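Local coordinates for protein putative C39-like peptidase (Bacillus anthracis, PDB 3ERV) that is of unknown function but, as a putative C39-like peptidase of the papain-like clan, probably cleaves peptide bonds with a cysteine nucleophile, at residues 37-42 and 191-196; 48-53 and 176-181; 137-142 and 183-188; 143-148 and 220-225. All coordinates share one frame; numbering follows the deposited sequence.

How the contacts relate
Four contacts show how one curved antiparallel sheet carries both a buried polar site and its hydrophobic supports. Contact 2, closest to the centre of the chain, brings the start of helix 50-61 onto strand 177-185 and is built of sulfur, imidazole and carboxylate groups. Contact 1, only partly buried, touches it and binds a loop to the end of the neighbouring strand, 189-193, with side-chain-to-backbone hydrogen bonds and one backbone bond. Contact 4 is a buried pairing of 145-148 with 220-223, the next two strands of the same sheet beside 177-185. Contact 3, farthest from the centre but still largely buried, rests helix 132-140 on the far end of strand 177-185 without a hydrogen bond between its segments.

Contact 1. Residues 37-42 and 191-196; sequences VPFIQQ and YIRDPL
Arg193 takes hold of a single backbone oxygen side-on: its NE and its NH2 each lie 2.9 Å from Val37 O. That oxygen sits in the guanidinium plane, NH2 meeting it in the carbonyl plane and NE from above, so both hydrogen bonds are bent (147° at each hydrogen) to share one acceptor. Farther along, the two backbones draw close. Gln42 N donates to Pro195 O (2.9 Å), and Gln41, its chain folded at chi2 (-60°), brings NE2 within 3.1 Å of Asp194 O, which lies in the amide plane; the same NE2 also bonds Ile40 O. Asp194 opens an Asx turn, its OD1 accepting from Leu196 N at 2.9 Å. OD1 also bonds His178 NE2, the link expected if Cys50, His178 and Asp194 form the triad of a C39-like peptidase. The outer side is looser. Partly exposed Phe39 presents a ring edge to the arginine, with CD1 4.0 Å from Arg193 CD and the ring and guanidinium planes 83° apart. Exposed Leu196 turns its branched end back over the Gln42 amide, where its CG lies 3.5 Å from Gln42 OE1 in van der Waals contact.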
# COMPACT_ATOMS: atom_id res chain seq x y z
N VAL A 37 -15.12 -1.32 5.82
CA VAL A 37 -14.20 -1.41 4.69
C VAL A 37 -14.18 -2.90 4.33
O VAL A 37 -13.94 -3.75 5.19
CB VAL A 37 -12.75 -0.87 5.07
CG1 VAL A 37 -11.69 -1.24 4.00
CG2 VAL A 37 -12.82 0.65 5.38
N PRO A 38 -14.43 -3.23 3.04
CA PRO A 38 -14.48 -4.64 2.62
C PRO A 38 -13.15 -5.38 2.88
O PRO A 38 -12.11 -4.77 2.91
CB PRO A 38 -14.75 -4.56 1.09
CG PRO A 38 -15.34 -3.27 0.87
CD PRO A 38 -14.84 -2.29 1.98
N PHE A 39 -13.20 -6.69 3.09
CA PHE A 39 -12.01 -7.45 3.40
C PHE A 39 -11.73 -8.36 2.22
O PHE A 39 -12.59 -9.13 1.81
CB PHE A 39 -12.21 -8.23 4.75
CG PHE A 39 -11.24 -9.38 4.95
CD1 PHE A 39 -10.01 -9.19 5.50
CD2 PHE A 39 -11.61 -10.69 4.60
CE1 PHE A 39 -9.12 -10.29 5.68
CE2 PHE A 39 -10.74 -11.78 4.78
CZ PHE A 39 -9.49 -11.57 5.32
N ILE A 40 -10.51 -8.25 1.68
CA ILE A 40 -10.00 -9.14 0.61
C ILE A 40 -8.58 -9.68 0.96
O ILE A 40 -7.76 -8.99 1.59
CB ILE A 40 -9.93 -8.39 -0.76
CG1 ILE A 40 -11.23 -7.62 -1.01
CG2 ILE A 40 -9.71 -9.42 -1.92
CD1 ILE A 40 -11.20 -6.64 -2.21
N GLN A 41 -8.32 -10.91 0.54
CA GLN A 41 -7.03 -11.55 0.72
C GLN A 41 -6.35 -11.59 -0.65
O GLN A 41 -7.04 -11.86 -1.63
CB GLN A 41 -7.23 -12.98 1.25
CG GLN A 41 -7.61 -13.01 2.76
CD GLN A 41 -6.54 -12.37 3.67
OE1 GLN A 41 -5.68 -13.08 4.24
NE2 GLN A 41 -6.59 -11.01 3.82
N GLN A 42 -5.03 -11.36 -0.73
CA GLN A 42 -4.33 -11.47 -2.01
C GLN A 42 -4.23 -12.93 -2.51
O GLN A 42 -4.36 -13.19 -3.72
CB GLN A 42 -2.94 -10.81 -1.97
CG GLN A 42 -1.91 -11.46 -1.00
CD GLN A 42 -0.68 -10.57 -0.80
OE1 GLN A 42 -0.76 -9.52 -0.20
NE2 GLN A 42 0.46 -11.00 -1.34
N TYR A 191 -5.57 0.16 13.39
CA TYR A 191 -6.37 -0.96 12.93
C TYR A 191 -6.25 -1.05 11.40
O TYR A 191 -6.41 -0.04 10.70
CB TYR A 191 -7.83 -0.76 13.38
CG TYR A 191 -7.95 -0.73 14.89
CD1 TYR A 191 -8.22 -1.90 15.60
CD2 TYR A 191 -7.77 0.46 15.60
CE1 TYR A 191 -8.31 -1.89 16.99
CE2 TYR A 191 -7.85 0.48 17.00
CZ TYR A 191 -8.12 -0.69 17.68
OH TYR A 191 -8.22 -0.69 19.06
N ILE A 192 -5.95 -2.24 10.88
CA ILE A 192 -5.72 -2.36 9.46
C ILE A 192 -6.50 -3.50 8.81
O ILE A 192 -6.99 -4.41 9.50
CB ILE A 192 -4.21 -2.55 9.16
CG1 ILE A 192 -3.74 -3.89 9.75
CG2 ILE A 192 -3.39 -1.36 9.71
CD1 ILE A 192 -2.28 -4.16 9.56
N ARG A 193 -6.60 -3.43 7.48
CA ARG A 193 -6.90 -4.60 6.63
C ARG A 193 -5.58 -5.05 5.99
O ARG A 193 -4.93 -4.29 5.26
CB ARG A 193 -7.92 -4.26 5.53
CG ARG A 193 -9.31 -4.00 6.03
CD ARG A 193 -10.18 -5.24 6.15
NE ARG A 193 -11.51 -4.77 6.51
CZ ARG A 193 -12.03 -4.77 7.73
NH1 ARG A 193 -11.33 -5.29 8.75
NH2 ARG A 193 -13.26 -4.26 7.92
N ASP A 194 -5.17 -6.27 6.30
CA ASP A 194 -3.93 -6.82 5.78
C ASP A 194 -4.24 -7.97 4.81
O ASP A 194 -4.73 -9.04 5.25
CB ASP A 194 -3.11 -7.33 6.96
CG ASP A 194 -1.74 -7.80 6.56
OD1 ASP A 194 -1.57 -8.32 5.43
OD2 ASP A 194 -0.83 -7.61 7.40
N PRO A 195 -3.95 -7.77 3.50
CA PRO A 195 -4.31 -8.75 2.46
C PRO A 195 -3.62 -10.11 2.62
O PRO A 195 -4.00 -11.06 1.94
CB PRO A 195 -3.89 -8.06 1.14
CG PRO A 195 -2.92 -6.99 1.53
CD PRO A 195 -3.20 -6.61 2.97
N LEU A 196 -2.65 -10.20 3.52
CA LEU A 196 -2.04 -11.47 3.88
C LEU A 196 -2.49 -12.06 5.22
O LEU A 196 -2.00 -13.10 5.62
CB LEU A 196 -0.53 -11.33 3.94
CG LEU A 196 0.18 -11.46 2.58
CD1 LEU A 196 1.67 -11.17 2.79
CD2 LEU A 196 -0.05 -12.83 1.98

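Contact 2. Residues 48-53 and 176-181; sequences RGCEVT and NEHCVV
Cys50 faces the strand from the first turn of helix 50-61, and its chi1 of 63° sets SG between its own backbone N and carbonyl carbon. From this crowded position the sulfur lies over the strand backbone, 3.5 Å from Cys179 N, and packs against Cys179 CB. His178, next to Cys179 in the strand, starts out from the far side, but with CG anti to the backbone N (chi1 -165°) the imidazole swings back beside Cys50. There His178 ND1 comes 3.7 Å from Cys50 CB and 3.9 Å from Cys50 SG, while the sulfur approaches the ring obliquely. A cysteine at the start of a helix beside a histidine on a sheet strand is the active-site arrangement of papain-like cysteine peptidases; with Asp194 at His178 NE2 it is consistent with a catalytic triad. Gly49, the N-cap residue, accepts at its O from both Thr53 N and Thr53 OG1, fixing the first turn that bears Cys50. Cys179 points toward the helix, its SG reaching the backbone at Glu51 CA, 3.6 Å away. Glu51 and Glu177, both bent at chi2, approach from opposite directions with their carboxylate planes 32° apart. Glu51 OE2 and Glu177 OE2 are only 2.5 Å apart, a spacing that would be consistent with a shared proton; Glu51 OE2 also accepts from Val107 N. Farther back along the same side chain, Glu51 CG rests on Cys179 CB at 3.7 Å.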
# COMPACT_ATOMS: atom_id res chain seq x y z
N ARG A 48 2.14 -11.79 -5.14
CA ARG A 48 2.63 -10.47 -4.80
C ARG A 48 1.57 -9.39 -4.98
O ARG A 48 1.85 -8.32 -5.52
CB ARG A 48 3.89 -10.09 -5.59
CG ARG A 48 5.11 -10.91 -5.22
CD ARG A 48 6.41 -10.45 -5.91
NE ARG A 48 7.48 -11.45 -5.73
CZ ARG A 48 7.71 -12.50 -6.53
NH1 ARG A 48 6.98 -12.72 -7.64
NH2 ARG A 48 8.72 -13.35 -6.25
N GLY A 49 0.36 -9.67 -4.53
CA GLY A 49 -0.72 -8.72 -4.72
C GLY A 49 -1.12 -7.80 -3.57
O GLY A 49 -2.23 -7.29 -3.59
N CYS A 50 -0.26 -7.58 -2.58
CA CYS A 50 -0.66 -6.75 -1.42
C CYS A 50 -1.05 -5.30 -1.82
O CYS A 50 -2.03 -4.79 -1.34
CB CYS A 50 0.41 -6.74 -0.31
SG CYS A 50 2.03 -6.01 -0.75
N GLU A 51 -0.27 -4.64 -2.67
CA GLU A 51 -0.68 -3.29 -3.10
C GLU A 51 -2.00 -3.21 -3.89
O GLU A 51 -2.89 -2.36 -3.60
CB GLU A 51 0.44 -2.63 -3.92
CG GLU A 51 1.80 -2.64 -3.24
CD GLU A 51 2.77 -3.75 -3.66
OE1 GLU A 51 2.34 -4.79 -4.21
OE2 GLU A 51 4.00 -3.61 -3.36
N VAL A 52 -2.15 -4.06 -4.90
CA VAL A 52 -3.38 -3.99 -5.68
C VAL A 52 -4.59 -4.49 -4.87
O VAL A 52 -5.73 -4.07 -5.12
CB VAL A 52 -3.30 -4.71 -7.07
CG1 VAL A 52 -2.21 -4.08 -7.99
CG2 VAL A 52 -3.13 -6.27 -6.94
N THR A 53 -4.35 -5.40 -3.93
CA THR A 53 -5.45 -5.93 -3.12
C THR A 53 -5.95 -4.89 -2.12
O THR A 53 -7.17 -4.78 -1.94
CB THR A 53 -5.07 -7.28 -2.43
OG1 THR A 53 -4.68 -8.23 -3.43
CG2 THR A 53 -6.25 -7.85 -1.68
N ASN A 176 10.82 -7.43 3.00
CA ASN A 176 9.78 -7.32 4.01
C ASN A 176 8.66 -6.36 3.54
O ASN A 176 7.70 -6.15 4.26
CB ASN A 176 10.44 -6.59 5.24
CG ASN A 176 11.22 -7.50 6.12
OD1 ASN A 176 10.68 -8.01 7.11
ND2 ASN A 176 12.51 -7.72 5.80
N GLU A 177 8.86 -5.69 2.40
CA GLU A 177 7.88 -4.67 1.93
C GLU A 177 6.47 -5.24 1.97
O GLU A 177 6.25 -6.37 1.54
CB GLU A 177 8.18 -4.20 0.49
CG GLU A 177 7.21 -3.08 -0.04
CD GLU A 177 6.10 -3.56 -1.01
OE1 GLU A 177 5.99 -4.77 -1.32
OE2 GLU A 177 5.29 -2.70 -1.45
N HIS A 178 5.54 -4.44 2.45
CA HIS A 178 4.17 -4.85 2.57
C HIS A 178 3.19 -3.66 2.36
O HIS A 178 3.57 -2.47 2.43
CB HIS A 178 3.95 -5.53 3.92
CG HIS A 178 2.66 -6.31 4.01
ND1 HIS A 178 2.17 -7.07 2.96
CD2 HIS A 178 1.77 -6.45 5.02
CE1 HIS A 178 1.03 -7.64 3.32
NE2 HIS A 178 0.76 -7.28 4.57
N CYS A 179 1.92 -3.97 2.12
CA CYS A 179 0.96 -2.89 1.87
C CYS A 179 -0.35 -3.28 2.48
O CYS A 179 -0.82 -4.39 2.29
CB CYS A 179 0.83 -2.63 0.36
SG CYS A 179 -0.39 -1.38 -0.05
N VAL A 180 -0.95 -2.36 3.21
CA VAL A 180 -2.18 -2.62 3.97
C VAL A 180 -3.09 -1.38 3.88
O VAL A 180 -2.68 -0.31 3.42
CB VAL A 180 -1.90 -3.02 5.49
CG1 VAL A 180 -0.90 -4.21 5.62
CG2 VAL A 180 -1.43 -1.83 6.29
N VAL A 181 -4.33 -1.53 4.33
CA VAL A 181 -5.27 -0.42 4.40
C VAL A 181 -5.40 -0.02 5.85
O VAL A 181 -5.75 -0.87 6.69
CB VAL A 181 -6.71 -0.79 3.86
CG1 VAL A 181 -7.60 0.47 3.81
CG2 VAL A 181 -6.62 -1.50 2.47

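Contact 3. Residues 137-142 and 183-188; sequences KSVKAG and IGYDQE
Val139 presses one methyl group, CG1, against the backbone of strand 177-185: it lies 3.7 Å from Ile183 O and 3.9 Å from Gly184 N. The same methyl reaches the rim of the Tyr185 ring, 4.1 Å from CE2 and close to the ring plane, so the aromatic group meets the helix edge-on. At the far end of that ring, Lys140 CB lies 3.4 Å from Tyr185 OH. The lysine chain, bent at chi2, chi3 and chi4, continues past the hydroxyl with its CD and CE methylenes, while its amino group leads off toward solvent. Tyr185 takes this pose because chi1, 60°, places the ring between its backbone N and carbonyl carbon, lifting it toward the helix. One layer out, the strand is shaped by a classic beta bulge, with Ile183 and Gly184 together set against the single residue Tyr191. The helix closes in a Schellman motif at Gly142, whose positive phi of 105° carries the chain on toward strand 145-150; Gly142 N bonds Val139 O at 2.8 Å. Around the contact, Val32 touches Val139, Lys140 and Tyr185, and Tyr136 meets the tyrosine with its ring. No hydrogen bond joins 137-142 to 183-188, which implies that their fit rests on van der Waals contact: a valine methyl, a lysine's aliphatic chain and an aromatic edge.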
# COMPACT_ATOMS: atom_id res chain seq x y z
N LYS A 137 -6.66 12.04 10.07
CA LYS A 137 -7.73 12.94 9.71
C LYS A 137 -8.56 12.30 8.61
O LYS A 137 -9.79 12.36 8.66
CB LYS A 137 -7.18 14.27 9.20
CG LYS A 137 -7.02 15.35 10.30
CD LYS A 137 -6.15 16.53 9.83
CE LYS A 137 -6.25 16.76 8.31
NZ LYS A 137 -7.59 17.22 7.82
N SER A 138 -7.88 11.73 7.60
CA SER A 138 -8.57 11.06 6.48
C SER A 138 -9.50 9.98 7.03
O SER A 138 -10.67 9.92 6.68
CB SER A 138 -7.57 10.41 5.51
OG SER A 138 -8.27 9.75 4.44
N VAL A 139 -8.95 9.12 7.89
CA VAL A 139 -9.72 8.02 8.45
C VAL A 139 -10.90 8.56 9.26
O VAL A 139 -12.04 8.09 9.16
CB VAL A 139 -8.82 7.17 9.36
CG1 VAL A 139 -9.67 6.10 10.10
CG2 VAL A 139 -7.64 6.57 8.54
N LYS A 140 -10.62 9.57 10.06
CA LYS A 140 -11.68 10.14 10.87
C LYS A 140 -12.72 10.77 9.93
O LYS A 140 -13.91 10.68 10.19
CB LYS A 140 -11.08 11.20 11.81
CG LYS A 140 -12.12 12.11 12.36
CD LYS A 140 -12.43 11.73 13.75
CE LYS A 140 -11.75 12.74 14.64
NZ LYS A 140 -12.68 13.89 14.90
N ALA A 141 -12.28 11.37 8.83
CA ALA A 141 -13.27 11.91 7.89
C ALA A 141 -14.01 10.80 7.12
O ALA A 141 -14.96 11.06 6.38
CB ALA A 141 -12.64 12.90 6.93
N GLY A 142 -13.61 9.55 7.31
CA GLY A 142 -14.35 8.44 6.72
C GLY A 142 -13.68 7.80 5.51
O GLY A 142 -14.27 6.93 4.85
N ILE A 183 -7.50 1.56 8.52
CA ILE A 183 -8.91 1.74 8.64
C ILE A 183 -9.34 2.28 10.00
O ILE A 183 -10.54 2.48 10.25
CB ILE A 183 -9.70 0.44 8.36
CG1 ILE A 183 -9.49 -0.59 9.49
CG2 ILE A 183 -9.43 -0.11 6.89
CD1 ILE A 183 -10.55 -1.75 9.43
N GLY A 184 -8.38 2.52 10.88
CA GLY A 184 -8.74 2.97 12.22
C GLY A 184 -7.57 3.22 13.15
O GLY A 184 -6.43 2.86 12.84
N TYR A 185 -7.84 3.84 14.29
CA TYR A 185 -6.79 4.11 15.29
C TYR A 185 -7.38 4.36 16.67
O TYR A 185 -8.51 4.84 16.81
CB TYR A 185 -5.96 5.33 14.88
CG TYR A 185 -6.77 6.60 14.75
CD1 TYR A 185 -6.88 7.51 15.81
CD2 TYR A 185 -7.44 6.90 13.55
CE1 TYR A 185 -7.63 8.69 15.68
CE2 TYR A 185 -8.18 8.06 13.42
CZ TYR A 185 -8.28 8.96 14.48
OH TYR A 185 -9.05 10.12 14.32
N ASP A 186 -6.62 4.01 17.70
CA ASP A 186 -6.89 4.53 19.05
C ASP A 186 -5.57 5.03 19.67
O ASP A 186 -4.58 5.21 18.96
CB ASP A 186 -7.66 3.53 19.95
CG ASP A 186 -6.93 2.23 20.17
OD1 ASP A 186 -5.68 2.25 20.20
OD2 ASP A 186 -7.59 1.17 20.33
N GLN A 187 -5.57 5.30 20.97
CA GLN A 187 -4.40 5.91 21.58
C GLN A 187 -3.19 4.98 21.45
O GLN A 187 -2.07 5.40 21.14
CB GLN A 187 -4.69 6.26 23.04
CG GLN A 187 -3.99 7.53 23.50
CD GLN A 187 -4.28 7.85 24.96
OE1 GLN A 187 -3.42 8.39 25.68
NE2 GLN A 187 -5.50 7.50 25.43
N GLU A 188 -3.43 3.70 21.67
CA GLU A 188 -2.35 2.75 21.68
C GLU A 188 -2.17 2.00 20.36
O GLU A 188 -1.07 1.49 20.10
CB GLU A 188 -2.61 1.73 22.79

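Contact 4. Residues 143-148 and 220-225; sequences QPVVII and AISYVK
Val146 and Ile221 exchange both backbone hydrogen bonds, Val146 N to Ile221 O at 2.8 Å and Ile221 N to Val146 O at 2.9 Å. They form a hydrogen-bonded pair of antiparallel strands within the main antiparallel sheet, consistent with the papain-like fold of the C39-like family, with Ile147 and Ala220 as the adjoining non-hydrogen-bonded pair. Just before the strand proper, a side chain takes over: Ser222 OG, anti to its backbone N (chi1 -173°), donates to Pro144 O at 2.8 Å from above the carbonyl plane. This hydroxyl also bonds Ser138 OG, tying the pairing to helix 132-140. On the face covered by Leu135 of that helix, Ala220 CB nestles between two branched residues, 3.6 Å from Val145 CG1 and 4.0 Å from Ile147 CG2. On the other face Val146 and Ile221 stand side by side, and Ser54 and Met58 of helix 50-61 pack on the valine. Beyond the strand pairing, Gln143 crosses Tyr223 at about a right angle, its CG methylene making a CH-pi contact over one ring face, 3.8 Å from the centroid. The proline meets the same ring obliquely, with Pro144 CD 3.6 Å from Tyr223 OH.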
# COMPACT_ATOMS: atom_id res chain seq x y z
N GLN A 143 -12.47 8.25 5.20
CA GLN A 143 -11.72 7.70 4.04
C GLN A 143 -10.48 6.90 4.49
O GLN A 143 -9.52 7.48 5.01
CB GLN A 143 -11.30 8.78 3.03
CG GLN A 143 -12.47 9.39 2.25
CD GLN A 143 -13.37 10.15 3.17
OE1 GLN A 143 -12.92 11.07 3.88
NE2 GLN A 143 -14.64 9.76 3.21
N PRO A 144 -10.51 5.58 4.29
CA PRO A 144 -9.36 4.73 4.66
C PRO A 144 -8.16 5.01 3.73
O PRO A 144 -8.31 5.64 2.66
CB PRO A 144 -9.89 3.30 4.45
CG PRO A 144 -10.90 3.42 3.32
CD PRO A 144 -11.51 4.86 3.47
N VAL A 145 -6.98 4.56 4.13
CA VAL A 145 -5.76 4.98 3.45
C VAL A 145 -4.91 3.73 3.12
O VAL A 145 -4.63 2.93 4.00
CB VAL A 145 -4.95 5.96 4.36
CG1 VAL A 145 -3.66 6.51 3.66
CG2 VAL A 145 -5.88 7.07 4.87
N VAL A 146 -4.51 3.57 1.87
CA VAL A 146 -3.62 2.51 1.50
C VAL A 146 -2.18 2.94 1.84
O VAL A 146 -1.74 4.04 1.46
CB VAL A 146 -3.74 2.20 0.01
CG1 VAL A 146 -2.65 1.17 -0.45
CG2 VAL A 146 -5.17 1.76 -0.32
N ILE A 147 -1.44 2.09 2.56
CA ILE A 147 -0.10 2.49 2.97
C ILE A 147 0.99 1.45 2.65
O ILE A 147 0.78 0.24 2.75
CB ILE A 147 -0.04 2.92 4.46
CG1 ILE A 147 -0.23 1.70 5.35
CG2 ILE A 147 -1.07 4.06 4.80
CD1 ILE A 147 1.07 1.19 5.90
N ILE A 148 2.16 1.92 2.25
CA ILE A 148 3.27 0.99 2.06
C ILE A 148 4.08 0.97 3.38
O ILE A 148 4.39 2.03 3.91
CB ILE A 148 4.20 1.42 0.90
CG1 ILE A 148 3.41 1.62 -0.41
CG2 ILE A 148 5.38 0.43 0.72
CD1 ILE A 148 2.80 0.40 -0.94
N ALA A 220 1.50 6.90 0.90
CA ALA A 220 0.07 6.69 1.21
C ALA A 220 -0.85 7.22 0.16
O ALA A 220 -0.60 8.27 -0.40
CB ALA A 220 -0.30 7.31 2.53
N ILE A 221 -1.90 6.46 -0.14
CA ILE A 221 -2.89 6.83 -1.16
C ILE A 221 -4.28 6.82 -0.50
O ILE A 221 -4.62 5.90 0.25
CB ILE A 221 -2.93 5.83 -2.34
CG1 ILE A 221 -1.59 5.73 -3.09
CG2 ILE A 221 -4.11 6.12 -3.30
CD1 ILE A 221 -1.08 7.04 -3.50
N SER A 222 -5.10 7.80 -0.81
CA SER A 222 -6.49 7.74 -0.36
C SER A 222 -7.40 8.39 -1.40
O SER A 222 -7.04 8.45 -2.59
CB SER A 222 -6.65 8.41 1.03
OG SER A 222 -7.98 8.21 1.54
N TYR A 223 -8.56 8.86 -0.97
CA TYR A 223 -9.40 9.64 -1.86
C TYR A 223 -10.20 10.62 -0.99
O TYR A 223 -10.22 10.52 0.25
CB TYR A 223 -10.34 8.71 -2.68
CG TYR A 223 -11.28 7.92 -1.77
CD1 TYR A 223 -12.59 8.34 -1.53
CD2 TYR A 223 -10.83 6.77 -1.09
CE1 TYR A 223 -13.44 7.62 -0.67
CE2 TYR A 223 -11.65 6.05 -0.23
CZ TYR A 223 -12.96 6.46 -0.02
OH TYR A 223 -13.79 5.73 0.85
N VAL A 224 -10.88 11.57 -1.63
CA VAL A 224 -11.73 12.49 -0.88
C VAL A 224 -13.22 12.32 -1.24
O VAL A 224 -13.58 11.89 -2.36
CB VAL A 224 -11.25 13.96 -1.04
CG1 VAL A 224 -9.86 14.11 -0.41
CG2 VAL A 224 -11.21 14.36 -2.51
N LYS A 225 -14.09 12.63 -0.29
CA LYS A 225 -15.56 12.49 -0.49
C LYS A 225 -16.11 13.13 -1.76
O LYS A 225 -16.91 12.51 -2.48
CB LYS A 225 -16.31 13.06 0.70
CG LYS A 225 -16.80 12.03 1.66
CD LYS A 225 -17.57 12.72 2.78
CE LYS A 225 -17.83 11.77 3.94
NZ LYS A 225 -16.59 11.15 4.52